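Local coordinates for bacterioferritin (Rhodobacter capsulatus, PDB 1JGC), which stores iron inside a hollow shell of 24 subunits, probably oxidising iron(II) with dioxygen at a ferroxidase centre, and binds one heme b per subunit dimer, at residues R30-W35 and K39-S44; I59-F64 and D113-N118; K99-A104 and E121-D126. All coordinates share one frame; numbering follows the deposited sequence.

All three contacts lie in the four-helix bundle of one ferritin-like subunit. Contact 1 is at one end, and contacts 2 and 3 are on the opposite side of the chain's centre. The centres of contacts 1 and 2 are about 33 Å apart, although both use helix 38-64. Contacts 2 and 3 share helix 114-144, their centres about 13 Å apart. Contact 3 is closest to the dinuclear iron site, empty of metal here: between nearest atoms, the Tyr101 side chain is about 3 Å from those of Glu18 and Glu127. Likewise, the side chain of Arg61 (contact 2) is about 11 Å from that of His54, and that of Ser44 (contact 1) about 12 Å from the heme.

Contact 1: residues R30-W35 and K39-S44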
ATOM      1  N   ARG A  30     -12.195  -3.180 -44.110  1.00 19.98           N
ATOM      2  CA  ARG A  30     -13.365  -2.327 -44.187  1.00 21.33           C
ATOM      3  C   ARG A  30     -14.582  -3.057 -44.733  1.00 21.83           C
ATOM      4  O   ARG A  30     -15.680  -2.954 -44.188  1.00 22.36           O
ATOM      5  CB  ARG A  30     -13.049  -1.095 -45.034  1.00 21.32           C
ATOM      6  CG  ARG A  30     -12.450   0.023 -44.216  1.00 22.03           C
ATOM      7  CD  ARG A  30     -13.460   0.426 -43.177  1.00 22.64           C
ATOM      8  NE  ARG A  30     -12.903   1.212 -42.089  1.00 22.97           N
ATOM      9  CZ  ARG A  30     -13.498   1.350 -40.908  1.00 22.71           C
ATOM     10  NH1 ARG A  30     -14.654   0.752 -40.676  1.00 20.85           N
ATOM     11  NH2 ARG A  30     -12.939   2.084 -39.962  1.00 22.69           N
ATOM     12  N   LEU A  31     -14.377  -3.799 -45.810  1.00 22.55           N
ATOM     13  CA  LEU A  31     -15.438  -4.574 -46.431  1.00 23.21           C
ATOM     14  C   LEU A  31     -16.014  -5.582 -45.426  1.00 24.29           C
ATOM     15  O   LEU A  31     -17.225  -5.649 -45.217  1.00 24.99           O
ATOM     16  CB  LEU A  31     -14.868  -5.309 -47.645  1.00 22.47           C
ATOM     17  CG  LEU A  31     -15.370  -5.040 -49.072  1.00 21.43           C
ATOM     18  CD1 LEU A  31     -16.176  -3.759 -49.185  1.00 19.62           C
ATOM     19  CD2 LEU A  31     -14.159  -5.002 -49.967  1.00 19.66           C
ATOM     20  N   GLN A  32     -15.140  -6.367 -44.804  1.00 24.39           N
ATOM     21  CA  GLN A  32     -15.575  -7.361 -43.828  1.00 25.40           C
ATOM     22  C   GLN A  32     -16.292  -6.718 -42.638  1.00 26.27           C
ATOM     23  O   GLN A  32     -17.206  -7.300 -42.059  1.00 26.50           O
ATOM     24  CB  GLN A  32     -14.367  -8.177 -43.354  1.00 24.02           C
ATOM     25  CG  GLN A  32     -13.755  -8.989 -44.478  1.00 22.76           C
ATOM     26  CD  GLN A  32     -12.329  -9.424 -44.213  1.00 22.82           C
ATOM     27  OE1 GLN A  32     -11.653  -8.885 -43.339  1.00 22.57           O
ATOM     28  NE2 GLN A  32     -11.858 -10.394 -44.987  1.00 21.61           N
ATOM     29  N   GLU A  33     -15.877  -5.511 -42.280  1.00 26.93           N
ATOM     30  CA  GLU A  33     -16.493  -4.815 -41.167  1.00 28.34           C
ATOM     31  C   GLU A  33     -17.940  -4.473 -41.523  1.00 27.93           C
ATOM     32  O   GLU A  33     -18.848  -4.655 -40.711  1.00 27.88           O
ATOM     33  CB  GLU A  33     -15.715  -3.538 -40.849  1.00 29.90           C
ATOM     34  CG  GLU A  33     -16.073  -2.919 -39.517  1.00 33.40           C
ATOM     35  CD  GLU A  33     -15.632  -3.789 -38.350  1.00 36.79           C
ATOM     36  OE1 GLU A  33     -14.421  -4.110 -38.261  1.00 38.56           O
ATOM     37  OE2 GLU A  33     -16.490  -4.152 -37.516  1.00 38.98           O
ATOM     38  N   ASP A  34     -18.151  -3.983 -42.742  1.00 28.25           N
ATOM     39  CA  ASP A  34     -19.491  -3.614 -43.202  1.00 27.81           C
ATOM     40  C   ASP A  34     -20.394  -4.846 -43.378  1.00 27.28           C
ATOM     41  O   ASP A  34     -21.623  -4.726 -43.328  1.00 27.33           O
ATOM     42  CB  ASP A  34     -19.397  -2.813 -44.512  1.00 28.93           C
ATOM     43  CG  ASP A  34     -20.754  -2.281 -44.981  1.00 31.95           C
ATOM     44  OD1 ASP A  34     -21.488  -1.664 -44.168  1.00 34.17           O
ATOM     45  OD2 ASP A  34     -21.086  -2.471 -46.174  1.00 33.32           O
ATOM     46  N   TRP A  35     -19.789  -6.022 -43.576  1.00 25.00           N
ATOM     47  CA  TRP A  35     -20.553  -7.261 -43.725  1.00 23.70           C
ATOM     48  C   TRP A  35     -20.965  -7.787 -42.358  1.00 23.30           C
ATOM     49  O   TRP A  35     -21.785  -8.700 -42.251  1.00 23.29           O
ATOM     50  CB  TRP A  35     -19.740  -8.343 -44.451  1.00 23.65           C
ATOM     51  CG  TRP A  35     -19.499  -8.057 -45.908  1.00 25.00           C
ATOM     52  CD1 TRP A  35     -20.287  -7.305 -46.735  1.00 25.11           C
ATOM     53  CD2 TRP A  35     -18.393  -8.504 -46.709  1.00 24.99           C
ATOM     54  NE1 TRP A  35     -19.737  -7.251 -47.993  1.00 25.29           N
ATOM     55  CE2 TRP A  35     -18.577  -7.978 -48.006  1.00 24.69           C
ATOM     56  CE3 TRP A  35     -17.264  -9.296 -46.455  1.00 26.37           C
ATOM     57  CZ2 TRP A  35     -17.674  -8.216 -49.044  1.00 24.05           C
ATOM     58  CZ3 TRP A  35     -16.363  -9.532 -47.492  1.00 24.82           C
ATOM     59  CH2 TRP A  35     -16.577  -8.993 -48.768  1.00 24.89           C
ATOM     60  N   LYS A  39     -14.730 -10.193 -36.548  1.00 20.29           N
ATOM     61  CA  LYS A  39     -13.564 -10.999 -36.208  1.00 22.06           C
ATOM     62  C   LYS A  39     -12.680 -11.260 -37.409  1.00 23.29           C
ATOM     63  O   LYS A  39     -11.457 -11.336 -37.292  1.00 24.27           O
ATOM     64  CB  LYS A  39     -14.013 -12.301 -35.559  1.00 22.19           C
ATOM     65  CG  LYS A  39     -14.912 -12.024 -34.381  1.00 23.46           C
ATOM     66  CD  LYS A  39     -15.322 -13.262 -33.657  1.00 26.26           C
ATOM     67  CE  LYS A  39     -16.123 -12.889 -32.421  1.00 26.58           C
ATOM     68  NZ  LYS A  39     -16.541 -14.119 -31.701  1.00 29.84           N
ATOM     69  N   MET A  40     -13.298 -11.394 -38.573  1.00 23.08           N
ATOM     70  CA  MET A  40     -12.541 -11.603 -39.788  1.00 22.48           C
ATOM     71  C   MET A  40     -11.866 -10.261 -40.121  1.00 22.89           C
ATOM     72  O   MET A  40     -10.716 -10.206 -40.551  1.00 22.53           O
ATOM     73  CB  MET A  40     -13.494 -12.033 -40.896  1.00 22.02           C
ATOM     74  CG  MET A  40     -12.896 -12.152 -42.264  1.00 23.86           C
ATOM     75  SD  MET A  40     -14.061 -12.939 -43.416  1.00 26.98           S
ATOM     76  CE  MET A  40     -12.890 -13.899 -44.404  1.00 23.76           C
ATOM     77  N   ALA A  41     -12.592  -9.176 -39.882  1.00 22.57           N
ATOM     78  CA  ALA A  41     -12.100  -7.836 -40.153  1.00 22.66           C
ATOM     79  C   ALA A  41     -10.854  -7.474 -39.345  1.00 23.64           C
ATOM     80  O   ALA A  41      -9.899  -6.911 -39.888  1.00 21.96           O
ATOM     81  CB  ALA A  41     -13.204  -6.820 -39.885  1.00 22.05           C
ATOM     82  N   LYS A  42     -10.859  -7.800 -38.053  1.00 24.27           N
ATOM     83  CA  LYS A  42      -9.726  -7.473 -37.201  1.00 24.78           C
ATOM     84  C   LYS A  42      -8.460  -8.167 -37.645  1.00 22.97           C
ATOM     85  O   LYS A  42      -7.374  -7.610 -37.513  1.00 23.40           O
ATOM     86  CB  LYS A  42     -10.035  -7.805 -35.741  1.00 27.72           C
ATOM     87  CG  LYS A  42     -11.173  -6.963 -35.205  1.00 32.40           C
ATOM     88  CD  LYS A  42     -11.597  -7.386 -33.809  1.00 38.17           C
ATOM     89  CE  LYS A  42     -12.943  -6.737 -33.429  1.00 39.69           C
ATOM     90  NZ  LYS A  42     -13.340  -7.108 -32.042  1.00 41.72           N
ATOM     91  N   LYS A  43      -8.594  -9.374 -38.181  1.00 20.76           N
ATOM     92  CA  LYS A  43      -7.428 -10.101 -38.644  1.00 20.13           C
ATOM     93  C   LYS A  43      -6.842  -9.386 -39.863  1.00 20.84           C
ATOM     94  O   LYS A  43      -5.623  -9.218 -39.973  1.00 18.31           O
ATOM     95  CB  LYS A  43      -7.801 -11.538 -38.990  1.00 20.87           C
ATOM     96  CG  LYS A  43      -6.613 -12.412 -39.353  1.00 23.03           C
ATOM     97  CD  LYS A  43      -5.544 -12.393 -38.269  1.00 25.02           C
ATOM     98  CE  LYS A  43      -4.328 -13.219 -38.678  1.00 27.81           C
ATOM     99  NZ  LYS A  43      -3.198 -13.071 -37.708  1.00 30.80           N
ATOM    100  N   SER A  44      -7.715  -8.949 -40.769  1.00 20.79           N
ATOM    101  CA  SER A  44      -7.264  -8.233 -41.957  1.00 20.79           C
ATOM    102  C   SER A  44      -6.542  -6.942 -41.578  1.00 21.16           C
ATOM    103  O   SER A  44      -5.539  -6.581 -42.202  1.00 20.95           O
ATOM    104  CB  SER A  44      -8.443  -7.903 -42.874  1.00 19.15           C
ATOM    105  OG  SER A  44      -8.912  -9.064 -43.518  1.00 18.49           O
TER
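Gln32 lays its side chain across that of Met40 and over Ala41 on the next helix. Its CB rests on Ala41 CB at 3.9 Å. Further out, Gln32 CG is 4.0 Å from Met40 CG. The chain then runs on extended (chi2 160°), which carries the amide over the side of the Met40 chain and toward Ser44. Gln32 CD is 3.4 Å from Met40 CG and 3.5 Å from Ser44 OG. The Met40 and Gln32 side chains cross at about a right angle, so the methionine passes across the amide and does not run along it. Helices 5-34 and 38-64 form the first antiparallel hairpin of the ferritin-like four-helix bundle, and this contact lies beside their short connection. The local axes approach to 7.8 Å, with 167° between their directions. The small alanine probably helps the helices come this close: Gln32 CA and Ala41 CA are 5.1 Å apart. On the other flank of Ala41, Glu33 bends at its second torsion (chi2 68°) and brings one carboxylate oxygen to the methyl group. Glu33 OE1 stands 3.4 Å from Ala41 CB. Helix 83-111 covers Met40 through Thr86 and Leu87. Met157 of a neighbouring subunit also packs on Met40.

Contact 2: residues I59-F64 and D113-N118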
ATOM      1  N   ILE A  59      12.021   0.258 -47.185  1.00 20.98           N
ATOM      2  CA  ILE A  59      12.347   1.602 -47.621  1.00 19.71           C
ATOM      3  C   ILE A  59      13.654   2.026 -46.960  1.00 20.35           C
ATOM      4  O   ILE A  59      14.495   2.668 -47.584  1.00 20.81           O
ATOM      5  CB  ILE A  59      11.230   2.593 -47.238  1.00 18.22           C
ATOM      6  CG1 ILE A  59       9.972   2.284 -48.049  1.00 16.87           C
ATOM      7  CG2 ILE A  59      11.694   4.028 -47.469  1.00 16.28           C
ATOM      8  CD1 ILE A  59       8.760   3.083 -47.637  1.00 14.94           C
ATOM      9  N   ALA A  60      13.828   1.659 -45.695  1.00 20.32           N
ATOM     10  CA  ALA A  60      15.045   2.017 -44.970  1.00 20.85           C
ATOM     11  C   ALA A  60      16.274   1.345 -45.576  1.00 21.31           C
ATOM     12  O   ALA A  60      17.335   1.953 -45.699  1.00 22.24           O
ATOM     13  CB  ALA A  60      14.916   1.641 -43.495  1.00 17.15           C
ATOM     14  N   ARG A  61      16.126   0.088 -45.966  1.00 21.78           N
ATOM     15  CA  ARG A  61      17.240  -0.635 -46.552  1.00 22.27           C
ATOM     16  C   ARG A  61      17.605  -0.014 -47.891  1.00 23.46           C
ATOM     17  O   ARG A  61      18.781   0.067 -48.246  1.00 25.13           O
ATOM     18  CB  ARG A  61      16.877  -2.102 -46.742  1.00 20.32           C
ATOM     19  CG  ARG A  61      17.980  -2.942 -47.341  1.00 20.36           C
ATOM     20  CD  ARG A  61      19.205  -2.990 -46.451  1.00 21.99           C
ATOM     21  NE  ARG A  61      20.244  -3.828 -47.041  1.00 22.37           N
ATOM     22  CZ  ARG A  61      21.465  -3.971 -46.541  1.00 22.79           C
ATOM     23  NH1 ARG A  61      21.809  -3.330 -45.429  1.00 22.59           N
ATOM     24  NH2 ARG A  61      22.349  -4.740 -47.164  1.00 21.53           N
ATOM     25  N   ILE A  62      16.600   0.427 -48.636  1.00 22.91           N
ATOM     26  CA  ILE A  62      16.849   1.040 -49.930  1.00 22.00           C
ATOM     27  C   ILE A  62      17.645   2.334 -49.768  1.00 21.77           C
ATOM     28  O   ILE A  62      18.610   2.569 -50.486  1.00 21.60           O
ATOM     29  CB  ILE A  62      15.531   1.344 -50.665  1.00 20.88           C
ATOM     30  CG1 ILE A  62      14.927   0.042 -51.201  1.00 20.61           C
ATOM     31  CG2 ILE A  62      15.776   2.346 -51.782  1.00 19.99           C
ATOM     32  CD1 ILE A  62      13.566   0.213 -51.861  1.00 18.89           C
ATOM     33  N   LEU A  63      17.244   3.173 -48.822  1.00 21.89           N
ATOM     34  CA  LEU A  63      17.948   4.430 -48.610  1.00 21.68           C
ATOM     35  C   LEU A  63      19.385   4.180 -48.177  1.00 21.95           C
ATOM     36  O   LEU A  63      20.298   4.859 -48.621  1.00 22.36           O
ATOM     37  CB  LEU A  63      17.224   5.277 -47.567  1.00 19.35           C
ATOM     38  CG  LEU A  63      15.908   5.909 -48.021  1.00 19.05           C
ATOM     39  CD1 LEU A  63      15.266   6.637 -46.854  1.00 17.63           C
ATOM     40  CD2 LEU A  63      16.172   6.863 -49.169  1.00 15.35           C
ATOM     41  N   PHE A  64      19.585   3.198 -47.310  1.00 22.33           N
ATOM     42  CA  PHE A  64      20.925   2.880 -46.850  1.00 23.42           C
ATOM     43  C   PHE A  64      21.822   2.478 -48.021  1.00 24.29           C
ATOM     44  O   PHE A  64      22.991   2.849 -48.059  1.00 25.41           O
ATOM     45  CB  PHE A  64      20.879   1.746 -45.832  1.00 23.34           C
ATOM     46  CG  PHE A  64      22.228   1.243 -45.436  1.00 24.15           C
ATOM     47  CD1 PHE A  64      23.130   2.073 -44.789  1.00 25.09           C
ATOM     48  CD2 PHE A  64      22.609  -0.062 -45.727  1.00 24.74           C
ATOM     49  CE1 PHE A  64      24.398   1.606 -44.436  1.00 24.50           C
ATOM     50  CE2 PHE A  64      23.865  -0.532 -45.381  1.00 24.41           C
ATOM     51  CZ  PHE A  64      24.764   0.304 -44.733  1.00 23.76           C
ATOM     52  N   ASP A 113      25.151  -9.859 -51.090  1.00 25.34           N
ATOM     53  CA  ASP A 113      24.560  -8.873 -50.189  1.00 23.71           C
ATOM     54  C   ASP A 113      23.849  -9.662 -49.080  1.00 23.80           C
ATOM     55  O   ASP A 113      22.650  -9.935 -49.152  1.00 23.14           O
ATOM     56  CB  ASP A 113      23.557  -7.995 -50.936  1.00 22.79           C
ATOM     57  CG  ASP A 113      22.991  -6.896 -50.064  1.00 23.81           C
ATOM     58  OD1 ASP A 113      23.100  -7.013 -48.822  1.00 25.72           O
ATOM     59  OD2 ASP A 113      22.433  -5.922 -50.610  1.00 25.35           O
ATOM     60  N   ILE A 114      24.617 -10.029 -48.061  1.00 23.52           N
ATOM     61  CA  ILE A 114      24.131 -10.822 -46.938  1.00 22.94           C
ATOM     62  C   ILE A 114      22.915 -10.252 -46.212  1.00 23.33           C
ATOM     63  O   ILE A 114      21.908 -10.937 -46.047  1.00 23.20           O
ATOM     64  CB  ILE A 114      25.263 -11.035 -45.916  1.00 23.18           C
ATOM     65  CG1 ILE A 114      26.483 -11.637 -46.626  1.00 22.89           C
ATOM     66  CG2 ILE A 114      24.780 -11.909 -44.768  1.00 22.10           C
ATOM     67  CD1 ILE A 114      26.216 -12.960 -47.332  1.00 22.25           C
ATOM     68  N   VAL A 115      23.008  -9.002 -45.777  1.00 23.52           N
ATOM     69  CA  VAL A 115      21.909  -8.378 -45.061  1.00 21.92           C
ATOM     70  C   VAL A 115      20.631  -8.325 -45.893  1.00 23.05           C
ATOM     71  O   VAL A 115      19.560  -8.713 -45.416  1.00 24.67           O
ATOM     72  CB  VAL A 115      22.283  -6.962 -44.596  1.00 21.37           C
ATOM     73  CG1 VAL A 115      21.123  -6.354 -43.822  1.00 18.68           C
ATOM     74  CG2 VAL A 115      23.534  -7.021 -43.729  1.00 19.17           C
ATOM     75  N   SER A 116      20.716  -7.851 -47.129  1.00 22.40           N
ATOM     76  CA  SER A 116      19.520  -7.806 -47.967  1.00 22.68           C
ATOM     77  C   SER A 116      18.953  -9.216 -48.180  1.00 22.40           C
ATOM     78  O   SER A 116      17.741  -9.403 -48.269  1.00 22.90           O
ATOM     79  CB  SER A 116      19.829  -7.156 -49.315  1.00 22.02           C
ATOM     80  OG  SER A 116      20.151  -5.788 -49.145  1.00 23.52           O
ATOM     81  N   LYS A 117      19.834 -10.206 -48.251  1.00 21.98           N
ATOM     82  CA  LYS A 117      19.406 -11.583 -48.439  1.00 22.59           C
ATOM     83  C   LYS A 117      18.545 -12.027 -47.257  1.00 22.18           C
ATOM     84  O   LYS A 117      17.457 -12.584 -47.438  1.00 21.65           O
ATOM     85  CB  LYS A 117      20.621 -12.506 -48.558  1.00 22.66           C
ATOM     86  CG  LYS A 117      20.263 -13.952 -48.806  1.00 23.44           C
ATOM     87  CD  LYS A 117      21.406 -14.891 -48.444  1.00 24.83           C
ATOM     88  CE  LYS A 117      21.678 -14.858 -46.953  1.00 26.38           C
ATOM     89  NZ  LYS A 117      22.599 -15.947 -46.527  1.00 28.44           N
ATOM     90  N   ASN A 118      19.033 -11.781 -46.044  1.00 21.96           N
ATOM     91  CA  ASN A 118      18.287 -12.170 -44.857  1.00 21.42           C
ATOM     92  C   ASN A 118      16.957 -11.445 -44.729  1.00 20.69           C
ATOM     93  O   ASN A 118      16.022 -11.978 -44.148  1.00 21.24           O
ATOM     94  CB  ASN A 118      19.124 -11.961 -43.598  1.00 21.81           C
ATOM     95  CG  ASN A 118      20.296 -12.910 -43.530  1.00 23.93           C
ATOM     96  OD1 ASN A 118      20.238 -14.015 -44.070  1.00 25.40           O
ATOM     97  ND2 ASN A 118      21.366 -12.493 -42.860  1.00 24.44           N
TER
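Arg61 reaches from helix 38-64 to the start of helix 114-144 and grips Ser116 side-on with two nitrogens. Arg61 NE donates to Ser116 OG at 2.9 Å, with an N-H...O angle of 155°. Arg61 NH2 donates to the same Ser116 OG at 3.1 Å. The hydroxyl oxygen lies near the guanidinium plane, so both bonds are made at the edge of the group. Arg61 NH2 also forms a salt bridge with Asp113 OD1 at 2.9 Å. Its hydrogen bond there is weak, and the guanidinium and carboxylate planes are turned 48° apart. Val115 covers one guanidinium face, with its CG1 3.5 Å from Arg61 NH1. A bend at the second torsion (chi2 62°) helps to aim the arginine at this cluster. Behind it, Asp113 is the N-cap of helix 114-144: its OD1 accepts from Ser116 N at 3.0 Å. Ser116 OG donates to Asp113 OD2 at 2.7 Å, so the hydroxyl gives its proton to Asp113 and accepts from the arginine. Glu128 of a neighbouring subunit forms a salt bridge with Arg61 NH1. A leucine in place of Arg61 would probably take this positive partner from Asp113 and from that Glu128, and leave Ser116 OG without its two arginine donors. The arginine thus ties a helix cap and a subunit interface to one charge, and its proximity probably favours the ionised form of Asp113.

Contact 3: residues K99-A104 and E121-D126; sequences KLYREA and ESLITD
This is an apolar contact between antiparallel neighbours of the ferritin-like bundle, helices 83-111 and 114-144, with a CH-pi interaction in it. The short axes approach to 9.3 Å, at 155° between their directions. Tyr101 is the main residue from the first helix. With CG anti to the carbonyl carbon (chi1 -60°), the ring turns one face to Leu123. Leu123 CB sits over that face, 4.2 Å from the Tyr101 ring centroid and 25° off the ring normal. It is offset toward the rim, above the CD2 side: Tyr101 CD2 to Leu123 CB is 3.9 Å. The two side chains cross at about a right angle. Nearer the backbone, Tyr101 CB meets Ile124 CG1 at 3.6 Å. Ile124 then reaches on to the base of Arg102, its CD1 3.8 Å from Arg102 CG. There the isoleucine tip lies across the aliphatic part of the arginine chain. The far end of that chain forms a salt bridge with Glu128 of the same chain. At the other end of the tyrosine, its OH makes a weak hydrogen bond with Glu127, a ligand of the ferroxidase site, which holds no metal in this structure. The ring thus lies beside that site. The other two bundle helices flank the contact, with Ala14 of helix 5-34 on Tyr101 and Ile58 of helix 38-64 on Leu123.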
ATOM      1  N   LYS A  99       6.869 -15.708 -54.666  1.00 30.57           N
ATOM      2  CA  LYS A  99       7.564 -15.964 -55.917  1.00 30.73           C
ATOM      3  C   LYS A  99       8.632 -14.895 -56.084  1.00 28.96           C
ATOM      4  O   LYS A  99       9.805 -15.197 -56.301  1.00 29.07           O
ATOM      5  CB  LYS A  99       6.561 -15.903 -57.073  1.00 32.54           C
ATOM      6  CG  LYS A  99       7.129 -16.213 -58.434  1.00 36.43           C
ATOM      7  CD  LYS A  99       6.024 -16.198 -59.492  1.00 39.34           C
ATOM      8  CE  LYS A  99       6.566 -16.544 -60.890  1.00 40.33           C
ATOM      9  NZ  LYS A  99       7.526 -15.524 -61.434  1.00 40.34           N
ATOM     10  N   LEU A 100       8.217 -13.640 -55.955  1.00 27.16           N
ATOM     11  CA  LEU A 100       9.130 -12.519 -56.096  1.00 26.48           C
ATOM     12  C   LEU A 100      10.249 -12.514 -55.065  1.00 27.07           C
ATOM     13  O   LEU A 100      11.400 -12.219 -55.400  1.00 27.42           O
ATOM     14  CB  LEU A 100       8.362 -11.202 -56.007  1.00 25.57           C
ATOM     15  CG  LEU A 100       9.218  -9.936 -55.873  1.00 25.25           C
ATOM     16  CD1 LEU A 100      10.117  -9.797 -57.083  1.00 23.39           C
ATOM     17  CD2 LEU A 100       8.316  -8.719 -55.733  1.00 24.31           C
ATOM     18  N   TYR A 101       9.916 -12.835 -53.815  1.00 26.36           N
ATOM     19  CA  TYR A 101      10.917 -12.826 -52.751  1.00 25.74           C
ATOM     20  C   TYR A 101      11.963 -13.918 -52.893  1.00 26.19           C
ATOM     21  O   TYR A 101      13.132 -13.693 -52.592  1.00 27.04           O
ATOM     22  CB  TYR A 101      10.263 -12.946 -51.370  1.00 25.49           C
ATOM     23  CG  TYR A 101       9.299 -11.838 -51.014  1.00 24.81           C
ATOM     24  CD1 TYR A 101       9.390 -10.576 -51.601  1.00 25.02           C
ATOM     25  CD2 TYR A 101       8.304 -12.045 -50.060  1.00 26.78           C
ATOM     26  CE1 TYR A 101       8.510  -9.550 -51.244  1.00 25.24           C
ATOM     27  CE2 TYR A 101       7.422 -11.029 -49.692  1.00 25.77           C
ATOM     28  CZ  TYR A 101       7.532  -9.789 -50.286  1.00 25.87           C
ATOM     29  OH  TYR A 101       6.669  -8.793 -49.902  1.00 27.66           O
ATOM     30  N   ARG A 102      11.551 -15.100 -53.339  1.00 26.07           N
ATOM     31  CA  ARG A 102      12.492 -16.202 -53.513  1.00 27.53           C
ATOM     32  C   ARG A 102      13.506 -15.873 -54.613  1.00 28.82           C
ATOM     33  O   ARG A 102      14.683 -16.262 -54.556  1.00 28.75           O
ATOM     34  CB  ARG A 102      11.730 -17.478 -53.853  1.00 26.70           C
ATOM     35  CG  ARG A 102      10.873 -17.948 -52.703  1.00 28.16           C
ATOM     36  CD  ARG A 102      10.099 -19.202 -53.009  1.00 28.03           C
ATOM     37  NE  ARG A 102       9.509 -19.733 -51.785  1.00 31.73           N
ATOM     38  CZ  ARG A 102       8.246 -20.135 -51.674  1.00 33.22           C
ATOM     39  NH1 ARG A 102       7.434 -20.071 -52.718  1.00 34.70           N
ATOM     40  NH2 ARG A 102       7.787 -20.593 -50.514  1.00 34.39           N
ATOM     41  N   GLU A 103      13.032 -15.124 -55.599  1.00 29.58           N
ATOM     42  CA  GLU A 103      13.831 -14.700 -56.736  1.00 30.07           C
ATOM     43  C   GLU A 103      14.846 -13.653 -56.267  1.00 29.80           C
ATOM     44  O   GLU A 103      16.054 -13.788 -56.484  1.00 29.21           O
ATOM     45  CB  GLU A 103      12.889 -14.104 -57.768  1.00 32.24           C
ATOM     46  CG  GLU A 103      13.367 -14.126 -59.187  1.00 36.78           C
ATOM     47  CD  GLU A 103      12.319 -13.536 -60.127  1.00 39.88           C
ATOM     48  OE1 GLU A 103      11.150 -14.018 -60.095  1.00 40.64           O
ATOM     49  OE2 GLU A 103      12.675 -12.595 -60.882  1.00 39.50           O
ATOM     50  N   ALA A 104      14.344 -12.607 -55.613  1.00 28.51           N
ATOM     51  CA  ALA A 104      15.203 -11.543 -55.108  1.00 27.60           C
ATOM     52  C   ALA A 104      16.222 -12.146 -54.153  1.00 26.84           C
ATOM     53  O   ALA A 104      17.410 -11.843 -54.212  1.00 27.18           O
ATOM     54  CB  ALA A 104      14.369 -10.488 -54.384  1.00 26.90           C
ATOM     55  N   GLU A 121      14.726 -13.467 -46.622  1.00 20.70           N
ATOM     56  CA  GLU A 121      14.456 -14.747 -45.978  1.00 22.18           C
ATOM     57  C   GLU A 121      13.458 -14.489 -44.851  1.00 22.58           C
ATOM     58  O   GLU A 121      12.602 -15.325 -44.543  1.00 22.79           O
ATOM     59  CB  GLU A 121      15.736 -15.382 -45.431  1.00 20.92           C
ATOM     60  CG  GLU A 121      16.753 -15.697 -46.501  1.00 23.27           C
ATOM     61  CD  GLU A 121      17.554 -16.953 -46.203  1.00 23.98           C
ATOM     62  OE1 GLU A 121      17.537 -17.406 -45.042  1.00 25.31           O
ATOM     63  OE2 GLU A 121      18.205 -17.484 -47.131  1.00 24.57           O
ATOM     64  N   SER A 122      13.559 -13.313 -44.248  1.00 22.65           N
ATOM     65  CA  SER A 122      12.643 -12.948 -43.180  1.00 23.43           C
ATOM     66  C   SER A 122      11.247 -12.725 -43.791  1.00 22.49           C
ATOM     67  O   SER A 122      10.245 -13.198 -43.254  1.00 21.49           O
ATOM     68  CB  SER A 122      13.142 -11.689 -42.469  1.00 23.32           C
ATOM     69  OG  SER A 122      12.166 -11.199 -41.572  1.00 28.27           O
ATOM     70  N   LEU A 123      11.184 -12.020 -44.918  1.00 20.99           N
ATOM     71  CA  LEU A 123       9.906 -11.788 -45.573  1.00 21.45           C
ATOM     72  C   LEU A 123       9.287 -13.110 -46.036  1.00 21.84           C
ATOM     73  O   LEU A 123       8.088 -13.343 -45.863  1.00 22.52           O
ATOM     74  CB  LEU A 123      10.076 -10.851 -46.762  1.00 20.67           C
ATOM     75  CG  LEU A 123      10.416  -9.391 -46.442  1.00 22.64           C
ATOM     76  CD1 LEU A 123      10.703  -8.637 -47.742  1.00 21.79           C
ATOM     77  CD2 LEU A 123       9.259  -8.737 -45.688  1.00 22.62           C
ATOM     78  N   ILE A 124      10.104 -13.976 -46.626  1.00 21.18           N
ATOM     79  CA  ILE A 124       9.627 -15.274 -47.092  1.00 19.89           C
ATOM     80  C   ILE A 124       9.037 -16.036 -45.916  1.00 19.96           C
ATOM     81  O   ILE A 124       7.968 -16.627 -46.035  1.00 18.61           O
ATOM     82  CB  ILE A 124      10.778 -16.111 -47.726  1.00 20.57           C
ATOM     83  CG1 ILE A 124      11.160 -15.515 -49.086  1.00 18.41           C
ATOM     84  CG2 ILE A 124      10.364 -17.579 -47.875  1.00 17.65           C
ATOM     85  CD1 ILE A 124      12.385 -16.139 -49.706  1.00 19.28           C
ATOM     86  N   THR A 125       9.733 -16.008 -44.780  1.00 20.10           N
ATOM     87  CA  THR A 125       9.255 -16.696 -43.585  1.00 20.91           C
ATOM     88  C   THR A 125       7.911 -16.138 -43.106  1.00 21.83           C
ATOM     89  O   THR A 125       7.011 -16.904 -42.788  1.00 22.72           O
ATOM     90  CB  THR A 125      10.280 -16.615 -42.436  1.00 20.79           C
ATOM     91  OG1 THR A 125      11.531 -17.151 -42.880  1.00 21.78           O
ATOM     92  CG2 THR A 125       9.806 -17.428 -41.245  1.00 17.91           C
ATOM     93  N   ASP A 126       7.767 -14.816 -43.064  1.00 23.30           N
ATOM     94  CA  ASP A 126       6.500 -14.224 -42.637  1.00 25.03           C
ATOM     95  C   ASP A 126       5.373 -14.568 -43.616  1.00 26.32           C
ATOM     96  O   ASP A 126       4.264 -14.906 -43.205  1.00 26.04           O
ATOM     97  CB  ASP A 126       6.595 -12.697 -42.539  1.00 25.61           C
ATOM     98  CG  ASP A 126       7.550 -12.232 -41.462  1.00 27.91           C
ATOM     99  OD1 ASP A 126       7.759 -12.967 -40.470  1.00 28.83           O
ATOM    100  OD2 ASP A 126       8.083 -11.107 -41.603  1.00 30.29           O
TER